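Local atomic coordinates of group 3 allergen SMIPP-S YvT004A06 (Sarcoptes scabiei type hominis, PDB entry 3H7T), a protein that has the fold of a trypsin-like serine protease and binds zinc ions but, as an inactivated protease paralogue, is probably unable to cleave proteins. Residues G28-T32 / T102-L107; I37-C42 / D185-P189; N143-V147 / C171-D177; Q155-A161 / M206-S212. All blocks are in the same frame, centred on the assembly; numbering follows the deposited sequence.

Contact 1: G28-T32 / T102-L107; sequences GSILT and TKKIEL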
loop_
_atom_site.group_PDB
_atom_site.type_symbol
_atom_site.label_atom_id
_atom_site.label_comp_id
_atom_site.label_asym_id
_atom_site.label_seq_id
_atom_site.Cartn_x
_atom_site.Cartn_y
_atom_site.Cartn_z
ATOM N N GLY A 28 1.802 -0.115 5.150
ATOM C CA GLY A 28 0.399 0.117 5.488
ATOM C C GLY A 28 0.166 1.601 5.715
ATOM O O GLY A 28 1.099 2.409 5.621
ATOM N N SER A 29 -1.075 1.965 6.015
ATOM C CA SER A 29 -1.405 3.356 6.293
ATOM C C SER A 29 -2.464 3.455 7.407
ATOM O O SER A 29 -3.371 2.619 7.474
ATOM C CB SER A 29 -1.889 4.037 5.002
ATOM O OG SER A 29 -1.501 5.402 4.983
ATOM N N ILE A 30 -2.329 4.465 8.271
ATOM C CA ILE A 30 -3.275 4.735 9.353
ATOM C C ILE A 30 -4.568 5.354 8.827
ATOM O O ILE A 30 -4.560 6.479 8.319
ATOM C CB ILE A 30 -2.730 5.763 10.409
ATOM C CG1 ILE A 30 -1.246 5.529 10.756
ATOM C CG2 ILE A 30 -3.654 5.807 11.635
ATOM C CD1 ILE A 30 -0.977 4.627 11.911
ATOM N N LEU A 31 -5.676 4.640 8.996
ATOM C CA LEU A 31 -6.999 5.211 8.719
ATOM C C LEU A 31 -7.632 5.843 9.968
ATOM O O LEU A 31 -8.154 6.966 9.914
ATOM C CB LEU A 31 -7.919 4.159 8.083
ATOM C CG LEU A 31 -7.474 3.669 6.698
ATOM C CD1 LEU A 31 -8.484 2.699 6.112
ATOM C CD2 LEU A 31 -7.213 4.829 5.734
ATOM N N THR A 32 -7.590 5.110 11.079
ATOM C CA THR A 32 -8.020 5.615 12.392
ATOM C C THR A 32 -7.100 5.031 13.454
ATOM O O THR A 32 -6.231 4.211 13.142
ATOM C CB THR A 32 -9.491 5.233 12.754
ATOM O OG1 THR A 32 -9.580 3.832 13.045
ATOM C CG2 THR A 32 -10.473 5.591 11.636
ATOM N N THR A 102 2.953 10.114 13.909
ATOM C CA THR A 102 1.858 9.163 13.776
ATOM C C THR A 102 0.527 9.896 13.602
ATOM O O THR A 102 0.023 10.512 14.547
ATOM C CB THR A 102 1.796 8.191 14.982
ATOM O OG1 THR A 102 3.113 7.717 15.295
ATOM C CG2 THR A 102 0.913 7.003 14.664
ATOM N N LYS A 103 -0.020 9.836 12.384
ATOM C CA LYS A 103 -1.257 10.550 12.025
ATOM C C LYS A 103 -2.124 9.706 11.105
ATOM O O LYS A 103 -1.611 8.904 10.326
ATOM C CB LYS A 103 -0.949 11.876 11.309
ATOM C CG LYS A 103 -0.085 12.861 12.092
ATOM C CD LYS A 103 0.284 14.096 11.270
ATOM C CE LYS A 103 -0.855 15.099 11.177
ATOM N NZ LYS A 103 -0.468 16.270 10.340
ATOM N N LYS A 104 -3.440 9.909 11.165
ATOM C CA LYS A 104 -4.326 9.248 10.212
ATOM C C LYS A 104 -4.332 9.972 8.865
ATOM O O LYS A 104 -4.147 11.190 8.798
ATOM C CB LYS A 104 -5.750 9.064 10.770
ATOM C CG LYS A 104 -6.465 10.325 11.217
ATOM C CD LYS A 104 -7.880 9.996 11.697
ATOM C CE LYS A 104 -8.521 11.160 12.425
ATOM N NZ LYS A 104 -8.079 11.227 13.849
ATOM N N ILE A 105 -4.519 9.202 7.797
ATOM C CA ILE A 105 -4.693 9.744 6.452
ATOM C C ILE A 105 -6.164 9.622 6.067
ATOM O O ILE A 105 -6.770 8.574 6.272
ATOM C CB ILE A 105 -3.794 9.004 5.398
ATOM C CG1 ILE A 105 -3.858 9.687 4.025
ATOM C CG2 ILE A 105 -4.182 7.530 5.264
ATOM C CD1 ILE A 105 -2.878 10.832 3.843
ATOM N N GLU A 106 -6.726 10.691 5.506
ATOM C CA GLU A 106 -8.143 10.710 5.117
ATOM C C GLU A 106 -8.412 9.879 3.865
ATOM O O GLU A 106 -7.558 9.760 2.988
ATOM C CB GLU A 106 -8.640 12.149 4.909
ATOM C CG GLU A 106 -8.650 13.019 6.169
ATOM C CD GLU A 106 -9.483 12.435 7.302
ATOM O OE1 GLU A 106 -10.660 12.088 7.066
ATOM O OE2 GLU A 106 -8.956 12.331 8.433
ATOM N N LEU A 107 -9.605 9.301 3.787
ATOM C CA LEU A 107 -10.027 8.584 2.584
ATOM C C LEU A 107 -10.434 9.565 1.479
ATOM O O LEU A 107 -10.839 10.686 1.774
ATOM C CB LEU A 107 -11.159 7.603 2.913
ATOM C CG LEU A 107 -10.775 6.409 3.799
ATOM C CD1 LEU A 107 -12.012 5.625 4.270
ATOM C CD2 LEU A 107 -9.813 5.488 3.048
HETATM O O HOH W 1 -8.899 8.127 7.579
#
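Ile30 of strand 26-30 is laid against the backbone of Lys103 and Lys104 in the segment that links the two halves of this trypsin fold. The strand belongs to the closed first barrel, while 102-107 is on its way from strand 87-91 to strand 119-124. Followed outward, the isoleucine meets something at every carbon. CB lies 3.3 Å from Lys103 O, and CG1 stays near the same oxygen. CG2 turns to the neighbouring residue, 3.8 Å from Lys104 CA. With CG1 anti to the carbonyl carbon (chi1 -41°), CD1 is carried toward Thr102 and stops 4.1 Å from its CG2, the two side chains crossing at about a right angle. A branched aliphatic residue suits this place because each branch covers a different part of the linker.

The same residue supplies the backbone bond between the segments: Ile105 N donates to Ile30 O at 2.8 Å, nearly in line with the carbonyl (C=O...N angle 167°). Beyond it the strand breaks its regular course in a classic beta bulge, in which Leu31 and Thr32 both face Phe35. Leu31 CD2 touches Leu107 CD2 at 3.8 Å, and both leucines also rest on Ile224 of helix 221-228, an apolar patch suited to their branched ends. The aliphatic part of Lys104 runs past Leu31 O, CB and CD beside it, while the end leads away. That oxygen accepts a hydrogen bond from a water, 2.7 Å away, which also donates to Ile105 O at 2.5 Å.

Contact 2: I37-C42 / D185-P189; sequences ITAAQC and DAGDP
A chi1 of 73° sets Gln41 CG between its backbone N and carbonyl carbon, and the extended chain beyond (chi2 -174°) spreads the amide against Ala186, whose CB sits over the flat face, 3.7 Å from Gln41 CD. This is the active-site region of the trypsin fold: Gln41 and Ala186 occupy the positions held in active relatives by the catalytic histidine and serine, so a methyl resting on an amide stands here in place of that polar pair. Hydrogen bonds from Asn85 ND2 to OE1 and from NE2 to Tyr202 O fix the amide's rotation, keeping its face turned to the methyl.

Cys42 SG, disulfide-bonded to Cys26, closes on the same methyl at 3.9 Å, and Ala39 CB lies against it too, 4.2 Å from Ala186 CB. Residues 185-188 form a type II turn in which Gly187 takes the positive-phi position. Thr38 OG1 lies 3.7 Å from Gly187 CA, just where a side chain would project; this hydroxyl bonds to Gly27 O. At the start of the turn, Asp185 receives the amino terminus, Ile1 N, on OD2. A water bridges the backbones, donating to Ile37 O at 2.8 Å and to Gly187 O at 2.6 Å.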
loop_
_atom_site.group_PDB
_atom_site.type_symbol
_atom_site.label_atom_id
_atom_site.label_comp_id
_atom_site.label_asym_id
_atom_site.label_seq_id
_atom_site.Cartn_x
_atom_site.Cartn_y
_atom_site.Cartn_z
ATOM N N ILE A 37 -4.833 0.106 6.801
ATOM C CA ILE A 37 -5.070 -0.522 5.501
ATOM C C ILE A 37 -3.747 -0.909 4.821
ATOM O O ILE A 37 -2.799 -0.128 4.796
ATOM C CB ILE A 37 -5.952 0.351 4.568
ATOM C CG1 ILE A 37 -6.272 -0.394 3.262
ATOM C CG2 ILE A 37 -5.315 1.729 4.310
ATOM C CD1 ILE A 37 -7.419 0.213 2.465
ATOM N N THR A 38 -3.715 -2.122 4.281
ATOM C CA THR A 38 -2.553 -2.656 3.571
ATOM C C THR A 38 -3.052 -3.446 2.351
ATOM O O THR A 38 -4.246 -3.393 2.030
ATOM C CB THR A 38 -1.653 -3.509 4.536
ATOM O OG1 THR A 38 -0.426 -3.853 3.893
ATOM C CG2 THR A 38 -2.363 -4.792 5.003
ATOM N N ALA A 39 -2.154 -4.142 1.652
ATOM C CA ALA A 39 -2.558 -4.996 0.534
ATOM C C ALA A 39 -3.024 -6.349 1.049
ATOM O O ALA A 39 -2.484 -6.856 2.027
ATOM C CB ALA A 39 -1.405 -5.185 -0.445
ATOM N N ALA A 40 -4.011 -6.939 0.379
ATOM C CA ALA A 40 -4.485 -8.279 0.737
ATOM C C ALA A 40 -3.400 -9.351 0.615
ATOM O O ALA A 40 -3.302 -10.220 1.476
ATOM C CB ALA A 40 -5.691 -8.653 -0.082
ATOM N N GLN A 41 -2.595 -9.276 -0.453
ATOM C CA GLN A 41 -1.486 -10.212 -0.696
ATOM C C GLN A 41 -0.531 -10.361 0.492
ATOM O O GLN A 41 0.246 -11.313 0.550
ATOM C CB GLN A 41 -0.685 -9.802 -1.944
ATOM C CG GLN A 41 0.202 -8.557 -1.740
ATOM C CD GLN A 41 0.868 -8.096 -3.023
ATOM O OE1 GLN A 41 0.411 -7.140 -3.650
ATOM N NE2 GLN A 41 1.943 -8.787 -3.434
ATOM N N CYS A 42 -0.581 -9.406 1.411
ATOM C CA CYS A 42 0.302 -9.375 2.569
ATOM C C CYS A 42 -0.162 -10.293 3.687
ATOM O O CYS A 42 0.659 -10.875 4.390
ATOM C CB CYS A 42 0.388 -7.949 3.121
ATOM S SG CYS A 42 1.014 -6.741 1.932
ATOM N N ASP A 185 7.219 -3.432 -0.807
ATOM C CA ASP A 185 6.432 -2.198 -0.942
ATOM C C ASP A 185 4.938 -2.419 -1.165
ATOM O O ASP A 185 4.195 -1.444 -1.318
ATOM C CB ASP A 185 6.963 -1.320 -2.086
ATOM C CG ASP A 185 8.205 -0.531 -1.709
ATOM O OD1 ASP A 185 8.297 -0.017 -0.568
ATOM O OD2 ASP A 185 9.091 -0.400 -2.584
ATOM N N ALA A 186 4.483 -3.669 -1.196
ATOM C CA ALA A 186 3.037 -3.916 -1.231
ATOM C C ALA A 186 2.413 -3.261 -0.006
ATOM O O ALA A 186 2.961 -3.342 1.099
ATOM C CB ALA A 186 2.720 -5.418 -1.266
ATOM N N GLY A 187 1.294 -2.569 -0.216
ATOM C CA GLY A 187 0.583 -1.930 0.874
ATOM C C GLY A 187 0.980 -0.492 1.108
ATOM O O GLY A 187 0.316 0.213 1.874
ATOM N N ASP A 188 2.051 -0.042 0.452
ATOM C CA ASP A 188 2.524 1.339 0.611
ATOM C C ASP A 188 1.405 2.326 0.280
ATOM O O ASP A 188 0.659 2.111 -0.677
ATOM C CB ASP A 188 3.697 1.626 -0.319
ATOM C CG ASP A 188 5.028 1.102 0.203
ATOM O OD1 ASP A 188 5.068 0.373 1.220
ATOM O OD2 ASP A 188 6.049 1.435 -0.435
ATOM N N PRO A 189 1.277 3.402 1.081
ATOM C CA PRO A 189 0.282 4.423 0.779
ATOM C C PRO A 189 0.663 5.242 -0.452
ATOM O O PRO A 189 1.850 5.500 -0.700
ATOM C CB PRO A 189 0.290 5.309 2.029
ATOM C CG PRO A 189 1.665 5.071 2.663
ATOM C CD PRO A 189 1.973 3.642 2.363
HETATM O O HOH W 2 -1.787 1.532 2.717
#

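Contact 3: N143-V147 / C171-D177; sequences NFTVV and CAGGEYD
Thr145 O is held from several directions at once: Gly173 N donates to it at 2.9 Å, a water donates at 3.0 Å, and Ala172 CA makes a CH...O contact at 3.2 Å. The Gly173 N-H comes from above the carbonyl plane, 37° out of it, rather than along a lone pair. The water also donates to Gly173 O, bridging the two segments.

Thr145 is gripped a second time, by the carboxylate of Asp177. The hydroxyl OG1 gives its proton to the syn lone pair of Asp177 OD1 at 2.6 Å, and Thr145 N reaches Asp177 OD2 at 2.7 Å, almost straight at 168°. A chi1 of -47° keeps OG1 beside the residue's own backbone N, which is why one threonine can offer both donors to one carboxylate; the pair of bonds fixes the rotation of that group. Aspartate fits because its short chain presents two oxygens to them. The edge of the Tyr176 ring lies beside OG1.

Further along, Val147 N donates to Cys171 O at 2.8 Å, while Val146 and Ala172 form an antiparallel non-hydrogen-bonded pair. Phe144 CB rests 3.6 Å from Ala172 CB, a small methyl that lets the phenylalanine come close, the edge of its ring near Ala172 O, and Phe144 CD1 comes within 3.7 Å of Gly173 CA, where a side chain would clash. Cys171 is tied to Cys152 in helix 149-157. Antiparallel strands with the intervening helix pinned back by this disulfide are typical of the second barrel of trypsin-like proteins.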
loop_
_atom_site.group_PDB
_atom_site.type_symbol
_atom_site.label_atom_id
_atom_site.label_comp_id
_atom_site.label_asym_id
_atom_site.label_seq_id
_atom_site.Cartn_x
_atom_site.Cartn_y
_atom_site.Cartn_z
ATOM N N ASN A 143 7.650 10.482 -5.827
ATOM C CA ASN A 143 6.479 10.842 -6.595
ATOM C C ASN A 143 6.393 9.965 -7.838
ATOM O O ASN A 143 7.311 9.942 -8.667
ATOM C CB ASN A 143 6.471 12.340 -6.926
ATOM C CG ASN A 143 5.826 13.178 -5.814
ATOM O OD1 ASN A 143 6.406 13.361 -4.749
ATOM N ND2 ASN A 143 4.604 13.650 -6.051
ATOM N N PHE A 144 5.301 9.209 -7.928
ATOM C CA PHE A 144 5.015 8.354 -9.074
ATOM C C PHE A 144 4.051 9.092 -9.993
ATOM O O PHE A 144 2.952 9.489 -9.554
ATOM C CB PHE A 144 4.313 7.069 -8.613
ATOM C CG PHE A 144 5.223 6.022 -8.011
ATOM C CD1 PHE A 144 5.308 4.758 -8.592
ATOM C CD2 PHE A 144 5.940 6.270 -6.835
ATOM C CE1 PHE A 144 6.119 3.761 -8.046
ATOM C CE2 PHE A 144 6.752 5.281 -6.264
ATOM C CZ PHE A 144 6.853 4.019 -6.875
ATOM N N THR A 145 4.428 9.246 -11.260
ATOM C CA THR A 145 3.543 9.850 -12.261
ATOM C C THR A 145 2.479 8.864 -12.715
ATOM O O THR A 145 2.792 7.753 -13.150
ATOM C CB THR A 145 4.311 10.371 -13.494
ATOM O OG1 THR A 145 5.437 11.129 -13.058
ATOM C CG2 THR A 145 3.412 11.267 -14.353
ATOM N N VAL A 146 1.225 9.285 -12.606
ATOM C CA VAL A 146 0.081 8.451 -12.954
ATOM C C VAL A 146 0.009 8.218 -14.472
ATOM O O VAL A 146 0.087 9.154 -15.273
ATOM C CB VAL A 146 -1.251 9.036 -12.370
ATOM C CG1 VAL A 146 -2.472 8.290 -12.907
ATOM C CG2 VAL A 146 -1.230 8.984 -10.820
ATOM N N VAL A 147 -0.114 6.951 -14.846
ATOM C CA VAL A 147 -0.188 6.539 -16.239
ATOM C C VAL A 147 -1.646 6.202 -16.555
ATOM O O VAL A 147 -2.303 5.503 -15.783
ATOM C CB VAL A 147 0.705 5.295 -16.489
ATOM C CG1 VAL A 147 0.542 4.762 -17.913
ATOM C CG2 VAL A 147 2.190 5.623 -16.206
ATOM N N CYS A 171 -2.394 2.997 -12.433
ATOM C CA CYS A 171 -0.985 2.727 -12.710
ATOM C C CYS A 171 -0.192 3.996 -12.493
ATOM O O CYS A 171 -0.677 5.092 -12.792
ATOM C CB CYS A 171 -0.796 2.255 -14.153
ATOM S SG CYS A 171 -1.600 0.670 -14.544
ATOM N N ALA A 172 1.023 3.842 -11.971
ATOM C CA ALA A 172 1.913 4.968 -11.761
ATOM C C ALA A 172 3.365 4.523 -11.775
ATOM O O ALA A 172 3.678 3.362 -11.478
ATOM C CB ALA A 172 1.570 5.702 -10.461
ATOM N N GLY A 173 4.238 5.460 -12.139
ATOM C CA GLY A 173 5.661 5.201 -12.279
ATOM C C GLY A 173 5.960 4.507 -13.594
ATOM O O GLY A 173 5.243 4.680 -14.590
ATOM N N GLY A 174 7.020 3.709 -13.599
ATOM C CA GLY A 174 7.426 3.009 -14.802
ATOM C C GLY A 174 8.589 3.724 -15.454
ATOM O O GLY A 174 9.289 4.502 -14.798
ATOM N N GLU A 175 8.766 3.469 -16.750
ATOM C CA GLU A 175 9.894 3.983 -17.530
ATOM C C GLU A 175 10.021 5.511 -17.547
ATOM O O GLU A 175 11.129 6.033 -17.532
ATOM C CB GLU A 175 9.841 3.445 -18.965
ATOM C CG GLU A 175 11.078 3.793 -19.804
ATOM C CD GLU A 175 11.173 3.007 -21.101
ATOM O OE1 GLU A 175 10.124 2.633 -21.670
ATOM O OE2 GLU A 175 12.310 2.761 -21.554
ATOM N N TYR A 176 8.890 6.213 -17.587
ATOM C CA TYR A 176 8.891 7.679 -17.612
ATOM C C TYR A 176 9.666 8.278 -16.427
ATOM O O TYR A 176 10.537 9.130 -16.617
ATOM C CB TYR A 176 7.453 8.208 -17.661
ATOM C CG TYR A 176 7.338 9.719 -17.725
ATOM C CD1 TYR A 176 7.595 10.410 -18.913
ATOM C CD2 TYR A 176 6.956 10.456 -16.603
ATOM C CE1 TYR A 176 7.487 11.798 -18.978
ATOM C CE2 TYR A 176 6.843 11.851 -16.659
ATOM C CZ TYR A 176 7.110 12.511 -17.850
ATOM O OH TYR A 176 7.003 13.885 -17.918
ATOM N N ASP A 177 9.362 7.805 -15.219
ATOM C CA ASP A 177 10.017 8.273 -13.991
ATOM C C ASP A 177 11.293 7.497 -13.660
ATOM O O ASP A 177 12.147 7.992 -12.918
ATOM C CB ASP A 177 9.090 8.095 -12.782
ATOM C CG ASP A 177 7.780 8.843 -12.901
ATOM O OD1 ASP A 177 7.750 9.936 -13.504
ATOM O OD2 ASP A 177 6.778 8.333 -12.348
HETATM O O HOH W 3 4.783 7.611 -15.373
HETATM O O HOH W 4 -4.170 4.628 -14.210
#

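Contact 4: Q155-A161 / M206-S212; sequences QYKQIEA and MPSEFPS. With ZN (zinc ion), chain F.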
loop_
_atom_site.group_PDB
_atom_site.type_symbol
_atom_site.label_atom_id
_atom_site.label_comp_id
_atom_site.label_asym_id
_atom_site.label_seq_id
_atom_site.Cartn_x
_atom_site.Cartn_y
_atom_site.Cartn_z
ATOM N N GLN A 155 0.248 -1.792 -22.445
ATOM C CA GLN A 155 1.624 -2.189 -22.100
ATOM C C GLN A 155 1.705 -3.570 -21.440
ATOM O O GLN A 155 2.553 -4.388 -21.801
ATOM C CB GLN A 155 2.275 -1.178 -21.142
ATOM C CG GLN A 155 2.440 0.251 -21.643
ATOM C CD GLN A 155 3.143 1.119 -20.611
ATOM O OE1 GLN A 155 4.190 0.743 -20.078
ATOM N NE2 GLN A 155 2.561 2.276 -20.312
ATOM N N TYR A 156 0.851 -3.803 -20.441
ATOM C CA TYR A 156 0.784 -5.099 -19.760
ATOM C C TYR A 156 0.332 -6.218 -20.704
ATOM O O TYR A 156 0.784 -7.367 -20.586
ATOM C CB TYR A 156 -0.145 -5.020 -18.542
ATOM C CG TYR A 156 0.537 -4.578 -17.259
ATOM C CD1 TYR A 156 1.060 -3.283 -17.122
ATOM C CD2 TYR A 156 0.653 -5.455 -16.175
ATOM C CE1 TYR A 156 1.695 -2.882 -15.943
ATOM C CE2 TYR A 156 1.285 -5.062 -14.988
ATOM C CZ TYR A 156 1.800 -3.778 -14.881
ATOM O OH TYR A 156 2.421 -3.392 -13.712
ATOM N N LYS A 157 -0.555 -5.875 -21.640
ATOM C CA LYS A 157 -1.052 -6.830 -22.632
ATOM C C LYS A 157 0.071 -7.407 -23.504
ATOM O O LYS A 157 -0.044 -8.540 -23.976
ATOM C CB LYS A 157 -2.127 -6.186 -23.517
ATOM C CG LYS A 157 -2.940 -7.173 -24.344
ATOM C CD LYS A 157 -3.978 -6.452 -25.203
ATOM N N GLN A 158 1.138 -6.623 -23.707
ATOM C CA GLN A 158 2.313 -7.037 -24.487
ATOM C C GLN A 158 2.939 -8.337 -23.983
ATOM O O GLN A 158 3.481 -9.119 -24.767
ATOM C CB GLN A 158 3.392 -5.946 -24.464
ATOM C CG GLN A 158 3.159 -4.756 -25.377
ATOM C CD GLN A 158 4.222 -3.680 -25.202
ATOM O OE1 GLN A 158 3.908 -2.517 -24.956
ATOM N NE2 GLN A 158 5.493 -4.069 -25.320
ATOM N N ILE A 159 2.884 -8.549 -22.670
ATOM C CA ILE A 159 3.414 -9.769 -22.068
ATOM C C ILE A 159 2.276 -10.592 -21.461
ATOM O O ILE A 159 2.482 -11.360 -20.523
ATOM C CB ILE A 159 4.545 -9.482 -21.044
ATOM C CG1 ILE A 159 4.045 -8.624 -19.875
ATOM C CG2 ILE A 159 5.737 -8.818 -21.735
ATOM C CD1 ILE A 159 4.913 -8.729 -18.640
ATOM N N GLU A 160 1.079 -10.420 -22.031
ATOM C CA GLU A 160 -0.152 -11.092 -21.584
ATOM C C GLU A 160 -0.413 -10.935 -20.080
ATOM O O GLU A 160 -0.787 -11.896 -19.404
ATOM C CB GLU A 160 -0.146 -12.584 -21.983
ATOM C CG GLU A 160 0.509 -12.897 -23.329
ATOM C CD GLU A 160 -0.462 -12.914 -24.496
ATOM O OE1 GLU A 160 -0.340 -13.829 -25.343
ATOM O OE2 GLU A 160 -1.340 -12.025 -24.577
ATOM N N ALA A 161 -0.216 -9.728 -19.552
ATOM C CA ALA A 161 -0.418 -9.489 -18.123
ATOM C C ALA A 161 -1.567 -8.517 -17.872
ATOM O O ALA A 161 -1.754 -8.033 -16.753
ATOM C CB ALA A 161 0.880 -8.987 -17.467
ATOM N N MET A 206 6.144 -9.505 -12.543
ATOM C CA MET A 206 6.415 -8.356 -13.396
ATOM C C MET A 206 7.868 -7.877 -13.324
ATOM O O MET A 206 8.405 -7.667 -12.233
ATOM C CB MET A 206 5.446 -7.208 -13.100
ATOM C CG MET A 206 3.993 -7.480 -13.524
ATOM S SD MET A 206 3.736 -7.833 -15.280
ATOM C CE MET A 206 4.331 -6.306 -16.003
ATOM N N PRO A 207 8.513 -7.714 -14.492
ATOM C CA PRO A 207 9.820 -7.067 -14.532
ATOM C C PRO A 207 9.651 -5.554 -14.486
ATOM O O PRO A 207 8.522 -5.060 -14.535
ATOM C CB PRO A 207 10.363 -7.485 -15.900
ATOM C CG PRO A 207 9.137 -7.564 -16.750
ATOM C CD PRO A 207 8.056 -8.109 -15.842
ATOM N N SER A 208 10.758 -4.821 -14.397
ATOM C CA SER A 208 10.699 -3.367 -14.506
ATOM C C SER A 208 10.371 -2.924 -15.936
ATOM O O SER A 208 10.223 -3.758 -16.843
ATOM C CB SER A 208 11.988 -2.710 -13.990
ATOM O OG SER A 208 13.119 -3.121 -14.731
ATOM N N GLU A 209 10.267 -1.606 -16.113
ATOM C CA GLU A 209 9.869 -0.939 -17.368
ATOM C C GLU A 209 8.357 -0.846 -17.547
ATOM O O GLU A 209 7.882 -0.164 -18.454
ATOM C CB GLU A 209 10.541 -1.540 -18.619
ATOM C CG GLU A 209 12.067 -1.554 -18.589
ATOM C CD GLU A 209 12.700 -0.176 -18.546
ATOM O OE1 GLU A 209 12.368 0.675 -19.399
ATOM O OE2 GLU A 209 13.560 0.049 -17.669
ATOM N N PHE A 210 7.602 -1.525 -16.689
ATOM C CA PHE A 210 6.149 -1.397 -16.684
ATOM C C PHE A 210 5.776 -0.514 -15.499
ATOM O O PHE A 210 6.472 -0.530 -14.478
ATOM C CB PHE A 210 5.466 -2.762 -16.567
ATOM C CG PHE A 210 5.767 -3.705 -17.716
ATOM C CD1 PHE A 210 4.838 -3.905 -18.726
ATOM C CD2 PHE A 210 6.979 -4.396 -17.778
ATOM C CE1 PHE A 210 5.098 -4.779 -19.783
ATOM C CE2 PHE A 210 7.248 -5.267 -18.838
ATOM C CZ PHE A 210 6.306 -5.450 -19.842
ATOM N N PRO A 211 4.687 0.269 -15.624
ATOM C CA PRO A 211 4.229 1.051 -14.477
ATOM C C PRO A 211 3.854 0.145 -13.311
ATOM O O PRO A 211 3.410 -0.984 -13.522
ATOM C CB PRO A 211 2.965 1.743 -15.005
ATOM C CG PRO A 211 3.139 1.805 -16.463
ATOM C CD PRO A 211 3.896 0.556 -16.839
ATOM N N SER A 212 4.014 0.639 -12.094
ATOM C CA SER A 212 3.581 -0.099 -10.915
ATOM C C SER A 212 2.057 -0.008 -10.728
ATOM O O SER A 212 1.413 0.898 -11.248
ATOM C CB SER A 212 4.311 0.408 -9.663
ATOM O OG SER A 212 5.702 0.179 -9.791
HETATM ZN ZN ZN F . 14.583 1.960 -18.017
HETATM O O HOH W 5 6.663 2.020 -18.268
HETATM O O HOH W 6 14.273 2.350 -19.927
#
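The end of helix 149-157 is docked by Tyr156 onto the loop 206-212. Tyr156 OH donates to Pro211 O at 2.6 Å, almost straight on to the carbonyl oxygen (C=O...O angle 174°) and in the plane of the ring. Over one face of that ring comes Met206 CE, 3.8 Å from the centroid in a CH-pi contact; bends at chi2 and chi3 curl the thioether back across the ring, with SD lying obliquely as part of a Met-aromatic contact. Phe210 approaches the same face with its edge, a T-shaped pair with centroids 5.6 Å apart and planes at 73°.

In the trypsin fold this loop probably corresponds to the segment that in active trypsins lines one wall of the S1 pocket. The helix finishes in a Schellman motif: Ala161 N bonds to Tyr156 O at 2.8 Å, and Glu160, at positive phi, sends its N to Lys157 O. The turn leaves Ile159 beside the loop, its CD1 touching Phe210 CZ at 3.8 Å and Met206 CE. The extended Gln155 lays its amide obliquely across the rigid Pro211 ring, OE1 3.3 Å from Pro211 CD. At the outer rim, Glu209 OE2 binds a zinc ion at 2.2 Å, shared with Glu178; a water 2.0 Å from the zinc also donates to Glu209 OE1.

Contacts 1 and 2 adjoin, their centres 13 Å apart, through neighbouring strands 26-30 and 35-38 of the closed barrel; Ser29 N probably bonds to Ile37 O. Contacts 3 and 4 form a second pair, also 13 Å apart, joined through Ala172 O and Ser212 N and through the disulfide-tied helix 149-157. The centres of contacts 1 and 4 lie about 30 Å apart. Along the sequence the segments of contacts 1 and 2, 2 and 4, and 3 and 4 alternate, while contact 3 is nested within contact 2. Contact 2 unites the two halves at the former catalytic centre; contacts 3 and 4 fold the far end of the second barrel, where Glu178 and Glu209 share a zinc ion.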